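Local coordinates for protein branched-chain-amino-acid aminotransferase (Pseudomonas aeruginosa, PDB 6NST) that catalyses the reversible transamination of leucine, isoleucine and valine with 2-oxoglutarate, probably using a pyridoxal 5'-phosphate cofactor, at residues Q173-I176 against E182-M185; A259-I264 against K286-L291; P211-C216 against I220-I225. The protein carries 1 engineered substitution. All blocks are in the same frame, centred on the assembly; numbering follows the deposited sequence.

Contact 1 (Q173-I176 against E182-M185); sequences QEAI and EAMM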
ATOM      1  N   GLN A 173      -3.687  -5.830 -24.652  1.00 20.85           N
ATOM      2  CA  GLN A 173      -4.340  -7.067 -25.061  1.00 18.14           C
ATOM      3  C   GLN A 173      -5.630  -7.295 -24.281  1.00 16.19           C
ATOM      4  O   GLN A 173      -6.623  -7.776 -24.838  1.00 21.24           O
ATOM      5  CB  GLN A 173      -3.385  -8.248 -24.883  1.00 11.93           C
ATOM      6  CG  GLN A 173      -3.953  -9.568 -25.369  1.00 28.46           C
ATOM      7  CD  GLN A 173      -4.419  -9.502 -26.810  1.00 42.14           C
ATOM      8  OE1 GLN A 173      -3.740  -8.939 -27.671  1.00 51.98           O
ATOM      9  NE2 GLN A 173      -5.590 -10.068 -27.080  1.00 37.84           N
ATOM     10  N   GLU A 174      -5.636  -6.951 -22.991  1.00 17.40           N
ATOM     11  CA  GLU A 174      -6.856  -7.091 -22.201  1.00 19.34           C
ATOM     12  C   GLU A 174      -7.957  -6.182 -22.727  1.00 17.63           C
ATOM     13  O   GLU A 174      -9.112  -6.604 -22.859  1.00 20.61           O
ATOM     14  CB  GLU A 174      -6.579  -6.783 -20.729  1.00 13.45           C
ATOM     15  CG  GLU A 174      -7.837  -6.814 -19.865  1.00 12.28           C
ATOM     16  CD  GLU A 174      -7.587  -6.394 -18.429  1.00 19.28           C
ATOM     17  OE1 GLU A 174      -6.749  -5.494 -18.205  1.00 27.71           O
ATOM     18  OE2 GLU A 174      -8.230  -6.966 -17.525  1.00 26.95           O
ATOM     19  N   ALA A 175      -7.618  -4.926 -23.031  1.00 14.34           N
ATOM     20  CA  ALA A 175      -8.615  -3.992 -23.538  1.00 18.10           C
ATOM     21  C   ALA A 175      -9.171  -4.443 -24.879  1.00 20.23           C
ATOM     22  O   ALA A 175     -10.359  -4.247 -25.157  1.00 32.99           O
ATOM     23  CB  ALA A 175      -8.012  -2.593 -23.654  1.00 13.01           C
ATOM     24  N   ILE A 176      -8.334  -5.053 -25.717  1.00 14.26           N
ATOM     25  CA  ILE A 176      -8.798  -5.516 -27.021  1.00 23.18           C
ATOM     26  C   ILE A 176      -9.675  -6.753 -26.869  1.00 26.57           C
ATOM     27  O   ILE A 176     -10.743  -6.850 -27.486  1.00 38.66           O
ATOM     28  CB  ILE A 176      -7.596  -5.772 -27.949  1.00 23.59           C
ATOM     29  CG1 ILE A 176      -6.866  -4.457 -28.234  1.00 20.91           C
ATOM     30  CG2 ILE A 176      -8.048  -6.430 -29.240  1.00 17.91           C
ATOM     31  CD1 ILE A 176      -5.624  -4.614 -29.088  1.00 25.35           C
ATOM     32  N   GLU A 182      -8.400   0.690 -26.324  1.00 17.56           N
ATOM     33  CA  GLU A 182      -7.292   1.103 -25.479  1.00 18.18           C
ATOM     34  C   GLU A 182      -7.656   0.826 -24.030  1.00 12.43           C
ATOM     35  O   GLU A 182      -8.828   0.662 -23.682  1.00 22.18           O
ATOM     36  CB  GLU A 182      -6.955   2.586 -25.699  1.00 18.49           C
ATOM     37  CG  GLU A 182      -5.605   3.034 -25.150  1.00 16.34           C
ATOM     38  CD  GLU A 182      -4.467   2.125 -25.574  1.00 37.54           C
ATOM     39  OE1 GLU A 182      -4.205   1.134 -24.861  1.00 37.15           O
ATOM     40  OE2 GLU A 182      -3.842   2.391 -26.621  1.00 41.20           O
ATOM     41  N   ALA A 183      -6.631   0.754 -23.190  1.00 11.88           N
ATOM     42  CA  ALA A 183      -6.797   0.565 -21.760  1.00 17.64           C
ATOM     43  C   ALA A 183      -6.483   1.861 -21.026  1.00 13.76           C
ATOM     44  O   ALA A 183      -5.728   2.705 -21.515  1.00 21.27           O
ATOM     45  CB  ALA A 183      -5.894  -0.560 -21.243  1.00 14.79           C
ATOM     46  N   MET A 184      -7.089   2.019 -19.851  1.00 21.64           N
ATOM     47  CA  MET A 184      -6.779   3.109 -18.936  1.00 18.55           C
ATOM     48  C   MET A 184      -6.097   2.508 -17.714  1.00 17.90           C
ATOM     49  O   MET A 184      -6.658   1.622 -17.061  1.00 18.15           O
ATOM     50  CB  MET A 184      -8.042   3.879 -18.536  1.00  9.97           C
ATOM     51  CG  MET A 184      -7.770   5.183 -17.786  1.00 14.74           C
ATOM     52  SD  MET A 184      -9.238   6.184 -17.440  1.00 11.90           S
ATOM     53  CE  MET A 184     -10.043   5.221 -16.161  1.00 16.01           C
ATOM     54  N   MET A 185      -4.890   2.982 -17.415  1.00  9.37           N
ATOM     55  CA  MET A 185      -4.074   2.411 -16.350  1.00 16.50           C
ATOM     56  C   MET A 185      -4.282   3.161 -15.041  1.00 14.26           C
ATOM     57  O   MET A 185      -4.372   4.391 -15.022  1.00 21.22           O
ATOM     58  CB  MET A 185      -2.590   2.453 -16.718  1.00 20.82           C
ATOM     59  CG  MET A 185      -2.269   1.984 -18.122  1.00 20.73           C
ATOM     60  SD  MET A 185      -2.660   0.249 -18.367  1.00 28.96           S
ATOM     61  CE  MET A 185      -1.739  -0.508 -17.032  1.00 13.27           C
TER
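The peptide group joining Glu182 to Ala183 has the methyl of Ala175 resting over one of its faces, above the C=O bond of Glu182 and nearer its oxygen: Ala175 CB lies 3.4 Å from Glu182 O and 3.5 Å from Glu182 C. Glu182 CB leaves from the opposite face, and the chain curls back to bring OE1 to the peptide's N-H edge. There the N-H of Ala183 is taken up by the carboxylate of the preceding residue, with Ala183 N to Glu182 OE1 at 3.0 Å, on the anti side of the oxygen and 18° out of the carboxylate plane. The side-chain torsions explain this return: CG stands anti to the backbone N of Glu182 (chi1 -165°), and the chain then bends at chi2 (50°) toward its own strand. Glu182 OE2 also comes close to Glu198 OE2, a like-charge approach that would tend to raise the proton affinity of one of the two acids. The unit is a beta-alpha-beta crossover, in which helix 166-177 links the parallel strands 140-145 and 182-186. Two small residues let helix and strand approach closely, the CB atoms of Ala175 and Ala183 meeting at 3.8 Å, while Ala171 of the same helix also packs on Ala183. Met184 points to the other side of the sheet, onto Arg243 and Val246 of helix 243-247. Glu174, one residue earlier on the helix, makes outside contacts: its carboxylate bonds to Ser146, and its backbone O accepts from Arg143 of a neighbouring subunit.

Contact 2 (A259-I264 against K286-L291); sequences AEVTPI and KAYFDL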
ATOM      1  N   ALA A 259      -0.153   8.264 -31.125  1.00 32.07           N
ATOM      2  CA  ALA A 259      -1.583   8.519 -31.017  1.00 28.52           C
ATOM      3  C   ALA A 259      -1.959   9.974 -31.267  1.00 33.13           C
ATOM      4  O   ALA A 259      -3.149  10.263 -31.441  1.00 32.60           O
ATOM      5  CB  ALA A 259      -2.092   8.099 -29.633  1.00 27.68           C
ATOM      6  N   GLU A 260      -0.983  10.886 -31.295  1.00 30.10           N
ATOM      7  CA  GLU A 260      -1.237  12.315 -31.468  1.00 24.45           C
ATOM      8  C   GLU A 260      -2.261  12.798 -30.447  1.00 26.07           C
ATOM      9  O   GLU A 260      -1.954  12.882 -29.255  1.00 46.06           O
ATOM     10  CB  GLU A 260      -1.691  12.604 -32.900  1.00 25.49           C
ATOM     11  CG  GLU A 260      -0.845  11.876 -33.937  1.00 40.68           C
ATOM     12  CD  GLU A 260      -1.134  12.310 -35.356  1.00 49.90           C
ATOM     13  OE1 GLU A 260      -0.771  13.449 -35.715  1.00 52.63           O
ATOM     14  OE2 GLU A 260      -1.730  11.513 -36.112  1.00 53.76           O
ATOM     15  N   VAL A 261      -3.471  13.119 -30.895  1.00 19.97           N
ATOM     16  CA  VAL A 261      -4.584  13.458 -30.009  1.00 15.76           C
ATOM     17  C   VAL A 261      -5.743  12.555 -30.410  1.00 23.33           C
ATOM     18  O   VAL A 261      -6.375  12.768 -31.452  1.00 28.06           O
ATOM     19  CB  VAL A 261      -4.980  14.936 -30.092  1.00 20.65           C
ATOM     20  CG1 VAL A 261      -6.142  15.222 -29.154  1.00 20.73           C
ATOM     21  CG2 VAL A 261      -3.792  15.826 -29.759  1.00 29.47           C
ATOM     22  N   THR A 262      -6.023  11.541 -29.595  1.00 24.08           N
ATOM     23  CA  THR A 262      -7.085  10.586 -29.891  1.00 14.14           C
ATOM     24  C   THR A 262      -8.243  10.792 -28.927  1.00 21.19           C
ATOM     25  O   THR A 262      -8.075  10.582 -27.714  1.00 16.04           O
ATOM     26  CB  THR A 262      -6.560   9.153 -29.797  1.00 27.00           C
ATOM     27  OG1 THR A 262      -5.544   8.949 -30.788  1.00 18.09           O
ATOM     28  CG2 THR A 262      -7.687   8.155 -30.019  1.00 29.38           C
ATOM     29  N   PRO A 263      -9.418  11.201 -29.398  1.00 19.70           N
ATOM     30  CA  PRO A 263     -10.547  11.404 -28.485  1.00 20.37           C
ATOM     31  C   PRO A 263     -11.020  10.094 -27.874  1.00 18.83           C
ATOM     32  O   PRO A 263     -10.839   9.012 -28.436  1.00 22.73           O
ATOM     33  CB  PRO A 263     -11.629  12.016 -29.384  1.00 17.87           C
ATOM     34  CG  PRO A 263     -10.890  12.548 -30.577  1.00 16.90           C
ATOM     35  CD  PRO A 263      -9.731  11.625 -30.772  1.00 16.10           C
ATOM     36  N   ILE A 264     -11.639  10.211 -26.702  1.00 16.65           N
ATOM     37  CA  ILE A 264     -12.175   9.076 -25.961  1.00 17.97           C
ATOM     38  C   ILE A 264     -13.669   9.298 -25.799  1.00 18.18           C
ATOM     39  O   ILE A 264     -14.090  10.255 -25.138  1.00 19.68           O
ATOM     40  CB  ILE A 264     -11.504   8.916 -24.588  1.00 17.78           C
ATOM     41  CG1 ILE A 264     -10.000   8.684 -24.739  1.00 20.27           C
ATOM     42  CG2 ILE A 264     -12.156   7.785 -23.812  1.00 12.97           C
ATOM     43  CD1 ILE A 264      -9.237   8.809 -23.434  1.00 17.86           C
ATOM     44  N   LYS A 286      -6.727  19.994 -33.482  1.00 19.23           N
ATOM     45  CA  LYS A 286      -6.402  20.843 -34.623  1.00 23.43           C
ATOM     46  C   LYS A 286      -5.079  21.564 -34.403  1.00 28.06           C
ATOM     47  O   LYS A 286      -4.222  21.600 -35.294  1.00 29.11           O
ATOM     48  CB  LYS A 286      -7.532  21.848 -34.858  1.00 33.13           C
ATOM     49  CG  LYS A 286      -7.238  22.894 -35.921  1.00 36.20           C
ATOM     50  CD  LYS A 286      -7.350  22.317 -37.320  1.00 41.10           C
ATOM     51  CE  LYS A 286      -7.235  23.410 -38.372  1.00 48.31           C
ATOM     52  NZ  LYS A 286      -8.222  24.502 -38.142  1.00 48.50           N
ATOM     53  N   ALA A 287      -4.894  22.139 -33.212  1.00 31.72           N
ATOM     54  CA  ALA A 287      -3.672  22.881 -32.927  1.00 30.50           C
ATOM     55  C   ALA A 287      -2.446  21.977 -32.981  1.00 27.08           C
ATOM     56  O   ALA A 287      -1.383  22.391 -33.458  1.00 26.93           O
ATOM     57  CB  ALA A 287      -3.777  23.561 -31.563  1.00 25.95           C
ATOM     58  N   TYR A 288      -2.572  20.737 -32.504  1.00 26.51           N
ATOM     59  CA  TYR A 288      -1.426  19.834 -32.527  1.00 22.57           C
ATOM     60  C   TYR A 288      -1.099  19.391 -33.949  1.00 26.02           C
ATOM     61  O   TYR A 288       0.076  19.321 -34.327  1.00 23.41           O
ATOM     62  CB  TYR A 288      -1.680  18.623 -31.629  1.00 16.86           C
ATOM     63  CG  TYR A 288      -0.522  17.650 -31.607  1.00 16.68           C
ATOM     64  CD1 TYR A 288       0.595  17.889 -30.818  1.00 23.66           C
ATOM     65  CD2 TYR A 288      -0.543  16.496 -32.382  1.00 30.49           C
ATOM     66  CE1 TYR A 288       1.662  17.005 -30.799  1.00 16.50           C
ATOM     67  CE2 TYR A 288       0.516  15.606 -32.369  1.00 22.60           C
ATOM     68  CZ  TYR A 288       1.615  15.866 -31.575  1.00 20.59           C
ATOM     69  OH  TYR A 288       2.670  14.983 -31.560  1.00 25.69           O
ATOM     70  N   PHE A 289      -2.122  19.087 -34.752  1.00 27.02           N
ATOM     71  CA  PHE A 289      -1.877  18.680 -36.133  1.00 28.94           C
ATOM     72  C   PHE A 289      -1.318  19.832 -36.960  1.00 33.30           C
ATOM     73  O   PHE A 289      -0.432  19.626 -37.798  1.00 25.22           O
ATOM     74  CB  PHE A 289      -3.162  18.141 -36.760  1.00 32.11           C
ATOM     75  CG  PHE A 289      -3.412  16.689 -36.476  1.00 58.39           C
ATOM     76  CD1 PHE A 289      -3.128  15.724 -37.427  1.00 68.96           C
ATOM     77  CD2 PHE A 289      -3.928  16.286 -35.256  1.00 63.77           C
ATOM     78  CE1 PHE A 289      -3.359  14.387 -37.168  1.00 72.88           C
ATOM     79  CE2 PHE A 289      -4.161  14.953 -34.989  1.00 63.56           C
ATOM     80  CZ  PHE A 289      -3.877  14.003 -35.946  1.00 70.75           C
ATOM     81  N   ASP A 290      -1.824  21.050 -36.745  1.00 31.99           N
ATOM     82  CA  ASP A 290      -1.264  22.212 -37.428  1.00 36.98           C
ATOM     83  C   ASP A 290       0.193  22.431 -37.049  1.00 40.70           C
ATOM     84  O   ASP A 290       0.998  22.859 -37.886  1.00 35.13           O
ATOM     85  CB  ASP A 290      -2.082  23.462 -37.105  1.00 36.24           C
ATOM     86  CG  ASP A 290      -3.463  23.435 -37.725  1.00 33.64           C
ATOM     87  OD1 ASP A 290      -3.717  22.560 -38.581  1.00 30.42           O
ATOM     88  OD2 ASP A 290      -4.296  24.290 -37.352  1.00 28.83           O
ATOM     89  N   LEU A 291       0.550  22.138 -35.799  1.00 28.91           N
ATOM     90  CA  LEU A 291       1.914  22.365 -35.341  1.00 26.38           C
ATOM     91  C   LEU A 291       2.879  21.354 -35.950  1.00 29.52           C
ATOM     92  O   LEU A 291       3.926  21.728 -36.491  1.00 30.82           O
ATOM     93  CB  LEU A 291       1.963  22.307 -33.815  1.00 25.44           C
ATOM     94  CG  LEU A 291       3.326  22.551 -33.169  1.00 32.51           C
ATOM     95  CD1 LEU A 291       3.767  23.991 -33.382  1.00 31.75           C
ATOM     96  CD2 LEU A 291       3.279  22.205 -31.690  1.00 39.98           C
TER
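At the chain corner leading into strand 262-267, Glu260 and Val261 lie against Tyr288 and Phe289 of helix 279-292. Glu260 OE1 sits over one face of the Phe289 ring, toward its rim, with OE2 beyond the rim: OE1 stands 3.0 Å above the ring plane and 3.1 Å from Phe289 CE1. The two planes are 42° apart, so this is a tilted, close approach rather than a stack, and an oxygen over an aromatic face would be expected to be electrostatically unfavourable if the acid is charged. OE1 also makes a weak hydrogen bond to Tyr44 OH. With CG anti to its carbonyl carbon (chi1 -45°) and the chain extended beyond it, Glu260 reaches across the ring at about a right angle, while its CB touches Tyr288 CE2 at 3.8 Å. The chain turns a corner here as it enters the mixed sheet: Glu260 has a positive phi (53°), and Thr262 OG1 donates to Ala259 O at 2.8 Å, in the carbonyl plane on a lone pair. At the corner itself, Val261 CG2 packs on Tyr288 CB at 4.0 Å. Val261 O accepts from the side chain of Gln285, a second tie to the helix.

Contact 3 (P211-C216 against I220-I225); sequences PEVTAC and ITRNTI. With SO4 (sulfate ion), chain G.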
ATOM      1  N   PRO A 211      -3.598  13.798 -15.075  1.00 22.91           N
ATOM      2  CA  PRO A 211      -2.824  13.323 -13.923  1.00 16.54           C
ATOM      3  C   PRO A 211      -1.476  14.022 -13.846  1.00 23.31           C
ATOM      4  O   PRO A 211      -0.798  14.219 -14.856  1.00 24.90           O
ATOM      5  CB  PRO A 211      -2.666  11.822 -14.193  1.00 16.31           C
ATOM      6  CG  PRO A 211      -3.804  11.478 -15.097  1.00 19.14           C
ATOM      7  CD  PRO A 211      -4.019  12.692 -15.953  1.00 20.26           C
ATOM      8  N   GLU A 212      -1.104  14.414 -12.631  1.00 21.90           N
ATOM      9  CA  GLU A 212       0.197  15.028 -12.413  1.00 37.30           C
ATOM     10  C   GLU A 212       1.307  14.036 -12.741  1.00 38.83           C
ATOM     11  O   GLU A 212       1.132  12.819 -12.640  1.00 36.48           O
ATOM     12  CB  GLU A 212       0.315  15.509 -10.966  1.00 42.94           C
ATOM     13  CG  GLU A 212      -0.796  14.987 -10.065  1.00 51.60           C
ATOM     14  CD  GLU A 212      -0.636  15.415  -8.619  1.00 59.72           C
ATOM     15  OE1 GLU A 212      -0.442  16.624  -8.371  1.00 65.06           O
ATOM     16  OE2 GLU A 212      -0.702  14.539  -7.731  1.00 62.13           O
ATOM     17  N   VAL A 213       2.458  14.568 -13.152  1.00 48.51           N
ATOM     18  CA  VAL A 213       3.606  13.744 -13.516  1.00 58.57           C
ATOM     19  C   VAL A 213       4.051  12.958 -12.291  1.00 66.68           C
ATOM     20  O   VAL A 213       5.071  13.275 -11.667  1.00 71.36           O
ATOM     21  CB  VAL A 213       4.753  14.598 -14.081  1.00 64.92           C
ATOM     22  CG1 VAL A 213       5.762  13.721 -14.808  1.00 65.51           C
ATOM     23  CG2 VAL A 213       4.207  15.673 -15.005  1.00 63.06           C
ATOM     24  N   THR A 214       3.285  11.926 -11.941  1.00 67.72           N
ATOM     25  CA  THR A 214       3.493  11.184 -10.706  1.00 63.08           C
ATOM     26  C   THR A 214       4.071   9.807 -11.003  1.00 57.69           C
ATOM     27  O   THR A 214       5.286   9.602 -10.913  1.00 47.95           O
ATOM     28  CB  THR A 214       2.173  11.058  -9.942  1.00 68.41           C
ATOM     29  OG1 THR A 214       1.361  12.210 -10.203  1.00 78.75           O
ATOM     30  CG2 THR A 214       2.426  10.975  -8.456  1.00 73.41           C
ATOM     31  N   ALA A 215       3.209   8.860 -11.363  1.00 55.71           N
ATOM     32  CA  ALA A 215       3.634   7.525 -11.753  1.00 47.54           C
ATOM     33  C   ALA A 215       3.472   7.267 -13.245  1.00 50.79           C
ATOM     34  O   ALA A 215       3.815   6.175 -13.714  1.00 46.93           O
ATOM     35  CB  ALA A 215       2.860   6.471 -10.952  1.00 33.88           C
ATOM     36  N   CYS A 216       2.956   8.236 -13.999  1.00 42.57           N
ATOM     37  CA  CYS A 216       2.824   8.114 -15.442  1.00 40.25           C
ATOM     38  C   CYS A 216       4.059   8.684 -16.137  1.00 36.35           C
ATOM     39  O   CYS A 216       4.921   9.311 -15.518  1.00 33.11           O
ATOM     40  CB  CYS A 216       1.561   8.826 -15.927  1.00 43.66           C
ATOM     41  SG  CYS A 216       1.587  10.626 -15.722  1.00 49.13           S
ATOM     42  N   ILE A 220       6.144  13.680 -24.073  1.00 30.43           N
ATOM     43  CA  ILE A 220       6.473  14.882 -24.832  1.00 24.70           C
ATOM     44  C   ILE A 220       5.223  15.462 -25.481  1.00 28.18           C
ATOM     45  O   ILE A 220       5.040  16.683 -25.518  1.00 23.61           O
ATOM     46  CB  ILE A 220       7.568  14.574 -25.867  1.00 29.40           C
ATOM     47  CG1 ILE A 220       8.881  14.230 -25.159  1.00 29.65           C
ATOM     48  CG2 ILE A 220       7.761  15.748 -26.823  1.00 28.47           C
ATOM     49  CD1 ILE A 220      10.019  13.906 -26.098  1.00 32.01           C
ATOM     50  N   THR A 221       4.335  14.599 -25.987  1.00 22.01           N
ATOM     51  CA  THR A 221       3.079  15.080 -26.551  1.00 21.31           C
ATOM     52  C   THR A 221       2.206  15.710 -25.476  1.00 29.56           C
ATOM     53  O   THR A 221       1.514  16.704 -25.727  1.00 25.80           O
ATOM     54  CB  THR A 221       2.334  13.935 -27.237  1.00 27.69           C
ATOM     55  OG1 THR A 221       3.224  13.243 -28.119  1.00 30.22           O
ATOM     56  CG2 THR A 221       1.151  14.469 -28.036  1.00 30.79           C
ATOM     57  N   ARG A 222       2.218  15.136 -24.272  1.00 24.95           N
ATOM     58  CA  ARG A 222       1.541  15.765 -23.145  1.00 26.32           C
ATOM     59  C   ARG A 222       2.112  17.150 -22.869  1.00 30.70           C
ATOM     60  O   ARG A 222       1.364  18.095 -22.594  1.00 35.91           O
ATOM     61  CB  ARG A 222       1.662  14.874 -21.909  1.00 20.87           C
ATOM     62  CG  ARG A 222       1.167  15.504 -20.623  1.00 15.99           C
ATOM     63  CD  ARG A 222       1.563  14.653 -19.424  1.00 26.71           C
ATOM     64  NE  ARG A 222       0.978  15.150 -18.184  1.00 24.06           N
ATOM     65  CZ  ARG A 222       1.516  16.105 -17.435  1.00 22.48           C
ATOM     66  NH1 ARG A 222       2.659  16.674 -17.797  1.00 16.93           N
ATOM     67  NH2 ARG A 222       0.908  16.492 -16.321  1.00 23.97           N
ATOM     68  N   ASN A 223       3.437  17.293 -22.958  1.00 27.91           N
ATOM     69  CA  ASN A 223       4.062  18.589 -22.709  1.00 33.55           C
ATOM     70  C   ASN A 223       3.689  19.601 -23.786  1.00 31.09           C
ATOM     71  O   ASN A 223       3.530  20.792 -23.495  1.00 31.87           O
ATOM     72  CB  ASN A 223       5.580  18.434 -22.622  1.00 37.60           C
ATOM     73  CG  ASN A 223       6.284  19.748 -22.339  1.00 46.14           C
ATOM     74  OD1 ASN A 223       6.559  20.528 -23.251  1.00 54.89           O
ATOM     75  ND2 ASN A 223       6.581  19.997 -21.069  1.00 44.95           N
ATOM     76  N   THR A 224       3.551  19.150 -25.036  1.00 28.87           N
ATOM     77  CA  THR A 224       3.140  20.059 -26.101  1.00 25.85           C
ATOM     78  C   THR A 224       1.704  20.525 -25.901  1.00 24.92           C
ATOM     79  O   THR A 224       1.377  21.683 -26.187  1.00 33.10           O
ATOM     80  CB  THR A 224       3.292  19.389 -27.467  1.00 27.33           C
ATOM     81  OG1 THR A 224       2.401  18.271 -27.555  1.00 59.99           O
ATOM     82  CG2 THR A 224       4.713  18.908 -27.670  1.00 16.97           C
ATOM     83  N   ILE A 225       0.833  19.639 -25.415  1.00 28.86           N
ATOM     84  CA  ILE A 225      -0.559  20.021 -25.198  1.00 24.38           C
ATOM     85  C   ILE A 225      -0.660  21.049 -24.077  1.00 18.34           C
ATOM     86  O   ILE A 225      -1.455  21.994 -24.159  1.00 29.96           O
ATOM     87  CB  ILE A 225      -1.425  18.774 -24.924  1.00 23.43           C
ATOM     88  CG1 ILE A 225      -2.101  18.295 -26.212  1.00 26.47           C
ATOM     89  CG2 ILE A 225      -2.488  19.065 -23.877  1.00 32.65           C
ATOM     90  CD1 ILE A 225      -1.149  17.879 -27.306  1.00 30.83           C
TER
HETATM   91  S   SO4 G 401       5.091  10.519 -25.884  1.00 38.28           S
HETATM   92  O1  SO4 G 401       6.329  11.118 -25.398  1.00 28.02           O
HETATM   93  O2  SO4 G 401       5.374   9.700 -27.055  1.00 28.19           O
HETATM   94  O3  SO4 G 401       4.501   9.685 -24.837  1.00 40.30           O
HETATM   95  O4  SO4 G 401       4.153  11.578 -26.248  1.00 28.93           O
HETATM   96  O   HOH W   1      -1.055  13.514 -17.379  1.00 21.14           O
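Arg222 directs its CB toward the loop 211-216 and carries its chain there almost straight, CG anti to the backbone N (chi1 172°) and the following bonds extended as far as NE. The side chain packs on Asn199 and Phe201 on its way. NE then meets a water in the guanidinium plane at 2.7 Å, and this water donates in turn to Pro211 O at 2.6 Å. NH2 reaches the same carbonyl directly: the distance from Arg222 NH2 to Pro211 O is 3.2 Å, with a bent N-H...O angle of 141° and the oxygen 27° out of the guanidinium plane. NH2 also forms a salt bridge with Glu238, so its charge is answered inside the fold. Val213 CG2 lies over one face of the guanidinium, 3.3 Å from Arg222 NH1; the residue, the centre of an inverse gamma turn, is poorly ordered, so the distance is approximate. At the helix start a sulfate, probably from the crystallisation liquor, accepts from Ile220 N (2.9 Å to O1), and from Thr221 N and OG1 (2.7 Å from OG1 to O4); Thr257 and Arg61 also donate to it. A helix N-terminus gripping an anion in this way is consistent with the cofactor phosphate site of class-IV aminotransferases. Around helix 220-231, Arg222 and Ile225 touch strand 199-204, Ile220 packs on helix 55-68, and Thr221, Thr224 and Ile225 meet Tyr288 of helix 279-292.

Contacts 2 and 3 meet directly, with centres 15 Å apart: Tyr288 CE1 is 3.6 Å from Thr224 OG1, and Glu260 O lies 3.7 Å from Thr221 CG2. Both lie near the probable cofactor site: the side chains of Tyr288 and Arg222 are about 11 and 12 Å from the side chain of Lys160, the predicted pyridoxal phosphate attachment point, which carries no cofactor here, while the sulfate sits on contact 3. Contact 1 stands apart, its centre 21 Å from that of contact 2 and 19 Å from that of contact 3, yet contacts 1 and 2 reach the same mixed sheet.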